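Local coordinates for Wnt inhibitor of Dorsal protein (Drosophila melanogaster, PDB 4KRR) that probably acts as a secreted Wnt ligand that binds frizzled seven-transmembrane receptors and signals through a cascade of genes to the nucleus, at residues Q25-Q30 / D164-Y169; T69-C74 / T98-Q103; S112-H117 / V195-S200. All blocks are in the same frame, centred on the assembly; numbering follows the deposited sequence.

All three contacts lie in the helical N-terminal domain-linker fragment of this Wnt. Interaction 1 closes the longest loop, joining the end of helix 8-26 and the turn after it to helix 158-170. Interaction 2 falls wholly within that span and pairs helix 53-75 with helix 97-107. Interaction 3 starts on the next helix, 113-127, and reaches strand 195-196, so its segments alternate with those of interaction 1. Interaction 2 lies across the centre of the chain from both others, with centres about 24 and 25 Å away; those of interactions 1 and 3 are about 18 Å apart. None touches another: interactions 1 and 3 join parts far apart in the chain, interaction 2 two helices close along it.

Interaction 1. Residues Q25-Q30 / D164-Y169; sequences QSFQWQ and DLLQMY
S26 and L166 bring the two backbones nearest, with their CA atoms 7.2 Å apart, where the last turn of helix 8-26 faces the side of helix 158-170. These belong to the helical N-terminal domain of the Wnt fold. F27 is the first residue to leave the helical conformation and opens a type I beta turn that ends at Q30, closed by a backbone hydrogen bond from Q30 N to F27 O of 2.9 Å. From this position, just past the helix end, the F27 ring reaches the neighbouring helix.

S26 is small enough to let L166 approach: its CB lies 3.9 Å from L166 CD2, while its OG is hydrogen-bonded back to S22 O within its own helix. The other methyl of the leucine, CD1, meets F27 CZ at 3.9 Å, coming obliquely to the ring as the two side chains slide past each other. L166 thus forks, one branch on the serine and one on the phenylalanine.

The aromatic pair is T-shaped, F27 giving its edge and Y169 one face. The centroids are 5.0 Å apart and the planes meet at 77°. Y169 CG stands opposite its backbone N (chi1 161°), which sends the ring out from helix 158-170 to receive the phenylalanine. Y57 and W32 also meet F27 edge-to-face, making it part of an aromatic cluster suited to a buried ring. Tyrosine suits this partly exposed place: its OH is hydrogen-bonded to E54 while its ring packs; F27 CZ sits over that ring, displaced toward its rim, 3.6 Å from Y169 CE2.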
loop_
_atom_site.group_PDB
_atom_site.type_symbol
_atom_site.label_atom_id
_atom_site.label_comp_id
_atom_site.label_asym_id
_atom_site.label_seq_id
_atom_site.Cartn_x
_atom_site.Cartn_y
_atom_site.Cartn_z
ATOM N N GLN A 25 -6.290 11.243 -7.946
ATOM C CA GLN A 25 -6.266 10.938 -9.370
ATOM C C GLN A 25 -7.278 9.843 -9.714
ATOM O O GLN A 25 -7.968 9.920 -10.731
ATOM C CB GLN A 25 -4.858 10.520 -9.796
ATOM C CG GLN A 25 -4.752 10.015 -11.225
ATOM C CD GLN A 25 -3.324 9.689 -11.611
ATOM O OE1 GLN A 25 -2.386 10.320 -11.133
ATOM N NE2 GLN A 25 -3.151 8.695 -12.471
ATOM N N SER A 26 -7.382 8.837 -8.851
ATOM C CA SER A 26 -8.295 7.725 -9.093
ATOM C C SER A 26 -9.759 8.096 -8.856
ATOM O O SER A 26 -10.664 7.449 -9.386
ATOM C CB SER A 26 -7.914 6.518 -8.231
ATOM O OG SER A 26 -6.639 6.016 -8.593
ATOM N N PHE A 27 -9.985 9.138 -8.064
ATOM C CA PHE A 27 -11.343 9.519 -7.689
ATOM C C PHE A 27 -11.759 10.885 -8.218
ATOM O O PHE A 27 -12.826 11.385 -7.868
ATOM C CB PHE A 27 -11.513 9.476 -6.168
ATOM C CG PHE A 27 -11.643 8.088 -5.614
ATOM C CD1 PHE A 27 -10.517 7.336 -5.324
ATOM C CD2 PHE A 27 -12.890 7.534 -5.390
ATOM C CE1 PHE A 27 -10.635 6.055 -4.820
ATOM C CE2 PHE A 27 -13.015 6.254 -4.884
ATOM C CZ PHE A 27 -11.887 5.513 -4.599
ATOM N N GLN A 28 -10.928 11.474 -9.072
ATOM C CA GLN A 28 -11.164 12.828 -9.574
ATOM C C GLN A 28 -12.526 13.003 -10.246
ATOM O O GLN A 28 -13.045 14.116 -10.327
ATOM C CB GLN A 28 -10.053 13.240 -10.541
ATOM C CG GLN A 28 -9.911 12.321 -11.741
ATOM C CD GLN A 28 -8.852 12.793 -12.716
ATOM O OE1 GLN A 28 -8.757 13.982 -13.021
ATOM N NE2 GLN A 28 -8.044 11.860 -13.209
ATOM N N TRP A 29 -13.102 11.902 -10.718
ATOM C CA TRP A 29 -14.376 11.947 -11.427
ATOM C C TRP A 29 -15.560 11.534 -10.556
ATOM O O TRP A 29 -16.715 11.725 -10.938
ATOM C CB TRP A 29 -14.318 11.055 -12.668
ATOM C CG TRP A 29 -13.283 11.471 -13.665
ATOM C CD1 TRP A 29 -12.166 10.775 -14.031
ATOM C CD2 TRP A 29 -13.268 12.684 -14.425
ATOM N NE1 TRP A 29 -11.459 11.480 -14.976
ATOM C CE2 TRP A 29 -12.115 12.655 -15.234
ATOM C CE3 TRP A 29 -14.118 13.791 -14.500
ATOM C CZ2 TRP A 29 -11.790 13.691 -16.108
ATOM C CZ3 TRP A 29 -13.795 14.816 -15.367
ATOM C CH2 TRP A 29 -12.642 14.760 -16.160
ATOM N N GLN A 30 -15.268 10.972 -9.387
ATOM C CA GLN A 30 -16.306 10.428 -8.515
ATOM C C GLN A 30 -16.922 11.486 -7.599
ATOM O O GLN A 30 -16.403 12.595 -7.479
ATOM C CB GLN A 30 -15.742 9.273 -7.684
ATOM C CG GLN A 30 -14.862 8.317 -8.478
ATOM C CD GLN A 30 -15.550 7.785 -9.720
ATOM O OE1 GLN A 30 -16.718 7.400 -9.679
ATOM N NE2 GLN A 30 -14.828 7.771 -10.835
ATOM N N ASP A 164 -4.745 -1.372 -8.947
ATOM C CA ASP A 164 -5.157 -2.646 -8.364
ATOM C C ASP A 164 -6.029 -2.419 -7.135
ATOM O O ASP A 164 -7.043 -3.089 -6.949
ATOM C CB ASP A 164 -3.940 -3.496 -7.989
ATOM C CG ASP A 164 -3.161 -3.973 -9.201
ATOM O OD1 ASP A 164 -3.772 -4.123 -10.279
ATOM O OD2 ASP A 164 -1.940 -4.202 -9.073
ATOM N N LEU A 165 -5.629 -1.467 -6.299
ATOM C CA LEU A 165 -6.384 -1.162 -5.087
ATOM C C LEU A 165 -7.735 -0.534 -5.420
ATOM O O LEU A 165 -8.726 -0.780 -4.731
ATOM C CB LEU A 165 -5.578 -0.256 -4.157
ATOM C CG LEU A 165 -4.420 -0.927 -3.415
ATOM C CD1 LEU A 165 -3.608 0.102 -2.650
ATOM C CD2 LEU A 165 -4.941 -2.004 -2.473
ATOM N N LEU A 166 -7.769 0.271 -6.479
ATOM C CA LEU A 166 -9.021 0.847 -6.961
ATOM C C LEU A 166 -9.973 -0.265 -7.393
ATOM O O LEU A 166 -11.172 -0.213 -7.117
ATOM C CB LEU A 166 -8.774 1.811 -8.125
ATOM C CG LEU A 166 -10.025 2.514 -8.660
ATOM C CD1 LEU A 166 -10.704 3.296 -7.542
ATOM C CD2 LEU A 166 -9.702 3.428 -9.838
ATOM N N GLN A 167 -9.425 -1.272 -8.065
ATOM C CA GLN A 167 -10.203 -2.428 -8.493
ATOM C C GLN A 167 -10.729 -3.197 -7.282
ATOM O O GLN A 167 -11.903 -3.562 -7.227
ATOM C CB GLN A 167 -9.358 -3.346 -9.378
ATOM C CG GLN A 167 -10.125 -4.512 -9.985
ATOM C CD GLN A 167 -11.196 -4.060 -10.961
ATOM O OE1 GLN A 167 -10.937 -3.258 -11.859
ATOM N NE2 GLN A 167 -12.410 -4.572 -10.786
ATOM N N MET A 168 -9.853 -3.436 -6.311
ATOM C CA MET A 168 -10.240 -4.126 -5.085
ATOM C C MET A 168 -11.259 -3.316 -4.291
ATOM O O MET A 168 -12.143 -3.878 -3.640
ATOM C CB MET A 168 -9.013 -4.437 -4.232
ATOM C CG MET A 168 -8.373 -5.776 -4.550
ATOM S SD MET A 168 -6.846 -6.040 -3.632
ATOM C CE MET A 168 -5.751 -4.958 -4.538
ATOM N N TYR A 169 -11.126 -1.995 -4.347
ATOM C CA TYR A 169 -12.122 -1.098 -3.775
ATOM C C TYR A 169 -13.477 -1.303 -4.452
ATOM O O TYR A 169 -14.513 -1.321 -3.785
ATOM C CB TYR A 169 -11.654 0.357 -3.900
ATOM C CG TYR A 169 -12.737 1.411 -3.773
ATOM C CD1 TYR A 169 -13.131 1.895 -2.528
ATOM C CD2 TYR A 169 -13.340 1.948 -4.904
ATOM C CE1 TYR A 169 -14.114 2.874 -2.418
ATOM C CE2 TYR A 169 -14.320 2.918 -4.805
ATOM C CZ TYR A 169 -14.704 3.378 -3.563
ATOM O OH TYR A 169 -15.681 4.348 -3.479
#

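Interaction 2. Residues T69-C74 / T98-Q103; sequences TLTKDC and TKALEQ. With NA (sodium ion), chain F.
L70 carries its CG opposite the backbone N (chi1 177°), which directs the isobutyl group across to A100, and T71 has OG1 beside its own backbone N (chi1 -56°), bringing the hydroxyl down on the same alanine. The A100 methyl therefore has two neighbours within 69-74. L70 CD2 lies 3.9 Å from A100 CB, an apolar contact, and the same methyl reaches the carbonyl of that residue, 3.7 Å from A100 O. One helical turn further on, Q103 continues the contact with the aliphatic base of its side chain, its CB 4.1 Å from L70 CD2.

T71 OG1 comes within 3.1 Å of A100 CB. This is a tight packing contact with a methyl carbon; the hydroxyl's hydrogen bond is to V67 O, one turn earlier in its own helix. Threonine suits such a buried helical position because the backbone carbonyl behind it satisfies its polar atom.

Here two helices of the N-terminal Wnt domain cross, 53-75 and 97-107. Over these short segments their axes approach to 8.8 Å, and their N-to-C directions make an angle of 124°. The small side chain of A100, a single methyl, is consistent with this approach, and the CA atoms of T71 and A100 come to 5.5 Å. Beyond the segments, A100 also packs on V67, and L70 touches W8 of helix 8-26 as well as I79.

Near the end of helix 53-75, C74 does two jobs. Its SG forms a disulfide with C82, tying the helix to the chain that follows, and its carbonyl binds the sodium ion, with C74 O at 2.7 Å from the metal; I79 O and C82 complete the site.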
loop_
_atom_site.group_PDB
_atom_site.type_symbol
_atom_site.label_atom_id
_atom_site.label_comp_id
_atom_site.label_asym_id
_atom_site.label_seq_id
_atom_site.Cartn_x
_atom_site.Cartn_y
_atom_site.Cartn_z
ATOM N N THR A 69 7.209 2.932 -0.272
ATOM C CA THR A 69 8.261 3.904 -0.004
ATOM C C THR A 69 9.380 3.268 0.812
ATOM O O THR A 69 10.560 3.445 0.507
ATOM C CB THR A 69 7.713 5.135 0.748
ATOM O OG1 THR A 69 6.709 5.776 -0.049
ATOM C CG2 THR A 69 8.828 6.129 1.041
ATOM N N LEU A 70 8.999 2.519 1.843
ATOM C CA LEU A 70 9.958 1.868 2.729
ATOM C C LEU A 70 10.764 0.797 2.000
ATOM O O LEU A 70 11.977 0.689 2.182
ATOM C CB LEU A 70 9.245 1.261 3.941
ATOM C CG LEU A 70 10.123 0.486 4.925
ATOM C CD1 LEU A 70 11.225 1.377 5.480
ATOM C CD2 LEU A 70 9.284 -0.105 6.053
ATOM N N THR A 71 10.082 0.007 1.178
ATOM C CA THR A 71 10.739 -1.030 0.391
ATOM C C THR A 71 11.750 -0.423 -0.579
ATOM O O THR A 71 12.888 -0.890 -0.684
ATOM C CB THR A 71 9.716 -1.845 -0.420
ATOM O OG1 THR A 71 8.730 -2.391 0.463
ATOM C CG2 THR A 71 10.403 -2.974 -1.176
ATOM N N LYS A 72 11.327 0.624 -1.279
ATOM C CA LYS A 72 12.163 1.265 -2.289
ATOM C C LYS A 72 13.371 1.955 -1.667
ATOM O O LYS A 72 14.496 1.801 -2.143
ATOM C CB LYS A 72 11.340 2.267 -3.104
ATOM C CG LYS A 72 12.076 2.863 -4.291
ATOM C CD LYS A 72 11.155 3.738 -5.128
ATOM C CE LYS A 72 11.860 4.251 -6.374
ATOM N NZ LYS A 72 10.970 5.102 -7.212
ATOM N N ASP A 73 13.136 2.712 -0.601
ATOM C CA ASP A 73 14.207 3.446 0.066
ATOM C C ASP A 73 15.239 2.520 0.702
ATOM O O ASP A 73 16.427 2.843 0.743
ATOM C CB ASP A 73 13.634 4.409 1.106
ATOM C CG ASP A 73 12.951 5.605 0.475
ATOM O OD1 ASP A 73 12.526 5.498 -0.695
ATOM O OD2 ASP A 73 12.840 6.650 1.147
ATOM N N CYS A 74 14.786 1.371 1.195
ATOM C CA CYS A 74 15.692 0.375 1.757
ATOM C C CYS A 74 16.627 -0.161 0.683
ATOM O O CYS A 74 17.833 -0.280 0.897
ATOM C CB CYS A 74 14.913 -0.782 2.388
ATOM S SG CYS A 74 14.275 -0.445 4.048
ATOM N N THR A 98 8.393 -7.933 1.660
ATOM C CA THR A 98 8.033 -8.722 2.833
ATOM C C THR A 98 8.736 -8.205 4.089
ATOM O O THR A 98 8.128 -8.118 5.158
ATOM C CB THR A 98 8.339 -10.216 2.623
ATOM O OG1 THR A 98 7.558 -10.708 1.527
ATOM C CG2 THR A 98 8.006 -11.016 3.874
ATOM N N LYS A 99 10.013 -7.856 3.952
ATOM C CA LYS A 99 10.768 -7.265 5.051
ATOM C C LYS A 99 10.115 -5.962 5.502
ATOM O O LYS A 99 9.989 -5.700 6.700
ATOM C CB LYS A 99 12.216 -6.998 4.633
ATOM C CG LYS A 99 13.013 -8.241 4.275
ATOM C CD LYS A 99 13.219 -9.135 5.485
ATOM C CE LYS A 99 14.194 -10.259 5.174
ATOM N NZ LYS A 99 15.529 -9.734 4.773
ATOM N N ALA A 100 9.697 -5.155 4.530
ATOM C CA ALA A 100 9.065 -3.870 4.805
ATOM C C ALA A 100 7.700 -4.048 5.460
ATOM O O ALA A 100 7.328 -3.287 6.353
ATOM C CB ALA A 100 8.941 -3.059 3.527
ATOM N N LEU A 101 6.958 -5.055 5.010
ATOM C CA LEU A 101 5.660 -5.375 5.598
ATOM C C LEU A 101 5.773 -5.772 7.072
ATOM O O LEU A 101 4.835 -5.589 7.848
ATOM C CB LEU A 101 4.983 -6.496 4.811
ATOM C CG LEU A 101 4.341 -6.075 3.491
ATOM C CD1 LEU A 101 3.951 -7.296 2.680
ATOM C CD2 LEU A 101 3.130 -5.192 3.760
ATOM N N GLU A 102 6.923 -6.319 7.453
ATOM C CA GLU A 102 7.143 -6.736 8.833
ATOM C C GLU A 102 7.461 -5.538 9.729
ATOM O O GLU A 102 6.975 -5.449 10.860
ATOM C CB GLU A 102 8.254 -7.786 8.914
ATOM C CG GLU A 102 7.896 -9.126 8.266
ATOM C CD GLU A 102 9.086 -10.061 8.144
ATOM O OE1 GLU A 102 10.228 -9.595 8.344
ATOM O OE2 GLU A 102 8.874 -11.256 7.846
ATOM N N GLN A 103 8.275 -4.614 9.224
ATOM C CA GLN A 103 8.555 -3.377 9.947
ATOM C C GLN A 103 7.290 -2.531 10.074
ATOM O O GLN A 103 7.120 -1.789 11.043
ATOM C CB GLN A 103 9.667 -2.577 9.264
ATOM C CG GLN A 103 10.986 -3.328 9.142
ATOM C CD GLN A 103 12.193 -2.410 9.172
ATOM O OE1 GLN A 103 12.152 -1.330 9.765
ATOM N NE2 GLN A 103 13.278 -2.837 8.535
HETATM NA NA NA F . 18.818 1.247 2.875
#

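Interaction 3. Residues S112-H117 / V195-S200; sequences SGAIGH and VFMQDS
A114, in the first turn of helix 113-127, and V195, in the short strand 195-196, have the closest CA atoms of this contact, 5.9 Å apart. That strand pairs in parallel with 173-174, F196 sharing backbone hydrogen bonds with I173 and L175, so the start of a helix packs against a two-stranded parallel sheet of the N-terminal domain-linker fragment.

The apolar contacts centre on A114. Its methyl is small enough to take two neighbours: A114 CB lies 3.8 Å from V195 CG2 and 4.0 Å from M197 SD, where the long, flexible methionine reaches back to the helix from beyond the strand.

Around the imidazole, V195 and H117 cross at about a right angle. The ring takes the valine obliquely, and the branched side chain turns both methyls to the same carbon, CG1 at 3.8 Å from H117 CD2.

Hydrogen bonds hold both partners from outside the contact: V195 N is bonded to N118 OD1, and H117 NE2 to S193 O, which suits an imidazole that gives a carbon to the valine. With V195 chi1 at -63°, CG2 sits between the backbone N and carbonyl carbon and ends 3.6 Å from H117 CD2.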
loop_
_atom_site.group_PDB
_atom_site.type_symbol
_atom_site.label_atom_id
_atom_site.label_comp_id
_atom_site.label_asym_id
_atom_site.label_seq_id
_atom_site.Cartn_x
_atom_site.Cartn_y
_atom_site.Cartn_z
ATOM N N SER A 112 -7.405 -5.923 13.752
ATOM C CA SER A 112 -8.373 -7.000 13.897
ATOM C C SER A 112 -9.622 -6.637 13.104
ATOM O O SER A 112 -9.697 -5.554 12.522
ATOM C CB SER A 112 -8.712 -7.224 15.373
ATOM O OG SER A 112 -9.524 -8.372 15.547
ATOM N N GLY A 113 -10.596 -7.540 13.073
ATOM C CA GLY A 113 -11.811 -7.311 12.314
ATOM C C GLY A 113 -11.527 -7.050 10.844
ATOM O O GLY A 113 -10.693 -7.721 10.235
ATOM N N ALA A 114 -12.216 -6.064 10.281
ATOM C CA ALA A 114 -12.050 -5.709 8.876
ATOM C C ALA A 114 -10.674 -5.103 8.627
ATOM O O ALA A 114 -10.041 -5.372 7.606
ATOM C CB ALA A 114 -13.138 -4.739 8.445
ATOM N N ILE A 115 -10.222 -4.283 9.572
ATOM C CA ILE A 115 -8.917 -3.635 9.485
ATOM C C ILE A 115 -7.787 -4.651 9.346
ATOM O O ILE A 115 -6.947 -4.534 8.454
ATOM C CB ILE A 115 -8.650 -2.753 10.718
ATOM C CG1 ILE A 115 -9.707 -1.652 10.822
ATOM C CG2 ILE A 115 -7.260 -2.146 10.647
ATOM C CD1 ILE A 115 -9.728 -0.714 9.636
ATOM N N GLY A 116 -7.776 -5.646 10.227
ATOM C CA GLY A 116 -6.751 -6.672 10.208
ATOM C C GLY A 116 -6.720 -7.440 8.901
ATOM O O GLY A 116 -5.651 -7.698 8.346
ATOM N N HIS A 117 -7.898 -7.800 8.403
ATOM C CA HIS A 117 -7.997 -8.553 7.161
ATOM C C HIS A 117 -7.479 -7.741 5.985
ATOM O O HIS A 117 -6.763 -8.261 5.129
ATOM C CB HIS A 117 -9.442 -8.971 6.895
ATOM C CG HIS A 117 -9.649 -9.581 5.545
ATOM N ND1 HIS A 117 -9.283 -10.876 5.248
ATOM C CD2 HIS A 117 -10.174 -9.068 4.405
ATOM C CE1 HIS A 117 -9.578 -11.137 3.986
ATOM N NE2 HIS A 117 -10.121 -10.058 3.453
ATOM N N VAL A 195 -12.575 -5.844 2.599
ATOM C CA VAL A 195 -13.881 -5.900 3.240
ATOM C C VAL A 195 -14.217 -4.588 3.936
ATOM O O VAL A 195 -13.330 -3.880 4.409
ATOM C CB VAL A 195 -13.977 -7.063 4.259
ATOM C CG1 VAL A 195 -13.824 -8.405 3.554
ATOM C CG2 VAL A 195 -12.937 -6.907 5.361
ATOM N N PHE A 196 -15.504 -4.263 3.976
ATOM C CA PHE A 196 -15.989 -3.122 4.740
ATOM C C PHE A 196 -17.284 -3.509 5.438
ATOM O O PHE A 196 -17.844 -4.572 5.167
ATOM C CB PHE A 196 -16.183 -1.884 3.852
ATOM C CG PHE A 196 -17.269 -2.027 2.823
ATOM C CD1 PHE A 196 -17.035 -2.709 1.639
ATOM C CD2 PHE A 196 -18.513 -1.454 3.026
ATOM C CE1 PHE A 196 -18.030 -2.835 0.689
ATOM C CE2 PHE A 196 -19.511 -1.574 2.078
ATOM C CZ PHE A 196 -19.269 -2.263 0.910
ATOM N N MET A 197 -17.756 -2.649 6.334
ATOM C CA MET A 197 -18.902 -2.989 7.172
ATOM C C MET A 197 -20.055 -1.999 7.035
ATOM O O MET A 197 -21.219 -2.395 6.977
ATOM C CB MET A 197 -18.463 -3.097 8.635
ATOM C CG MET A 197 -17.434 -4.198 8.878
ATOM S SD MET A 197 -16.565 -4.068 10.452
ATOM C CE MET A 197 -17.935 -4.085 11.607
ATOM N N GLN A 198 -19.730 -0.713 6.971
ATOM C CA GLN A 198 -20.750 0.327 6.984
ATOM C C GLN A 198 -21.087 0.833 5.587
ATOM O O GLN A 198 -20.235 0.853 4.698
ATOM C CB GLN A 198 -20.294 1.500 7.855
ATOM C CG GLN A 198 -21.374 2.534 8.135
ATOM C CD GLN A 198 -22.288 2.123 9.269
ATOM O OE1 GLN A 198 -23.379 2.669 9.433
ATOM N NE2 GLN A 198 -21.840 1.160 10.068
ATOM N N ASP A 199 -22.337 1.242 5.400
ATOM C CA ASP A 199 -22.737 1.917 4.175
ATOM C C ASP A 199 -22.074 3.285 4.096
ATOM O O ASP A 199 -21.698 3.867 5.115
ATOM C CB ASP A 199 -24.258 2.074 4.110
ATOM C CG ASP A 199 -24.961 0.793 3.710
ATOM O OD1 ASP A 199 -24.289 -0.105 3.160
ATOM O OD2 ASP A 199 -26.185 0.687 3.934
ATOM N N SER A 200 -21.929 3.793 2.879
ATOM C CA SER A 200 -21.374 5.120 2.676
ATOM C C SER A 200 -22.488 6.156 2.706
ATOM O O SER A 200 -23.602 5.887 2.259
ATOM C CB SER A 200 -20.617 5.186 1.348
ATOM O OG SER A 200 -19.502 4.311 1.360
#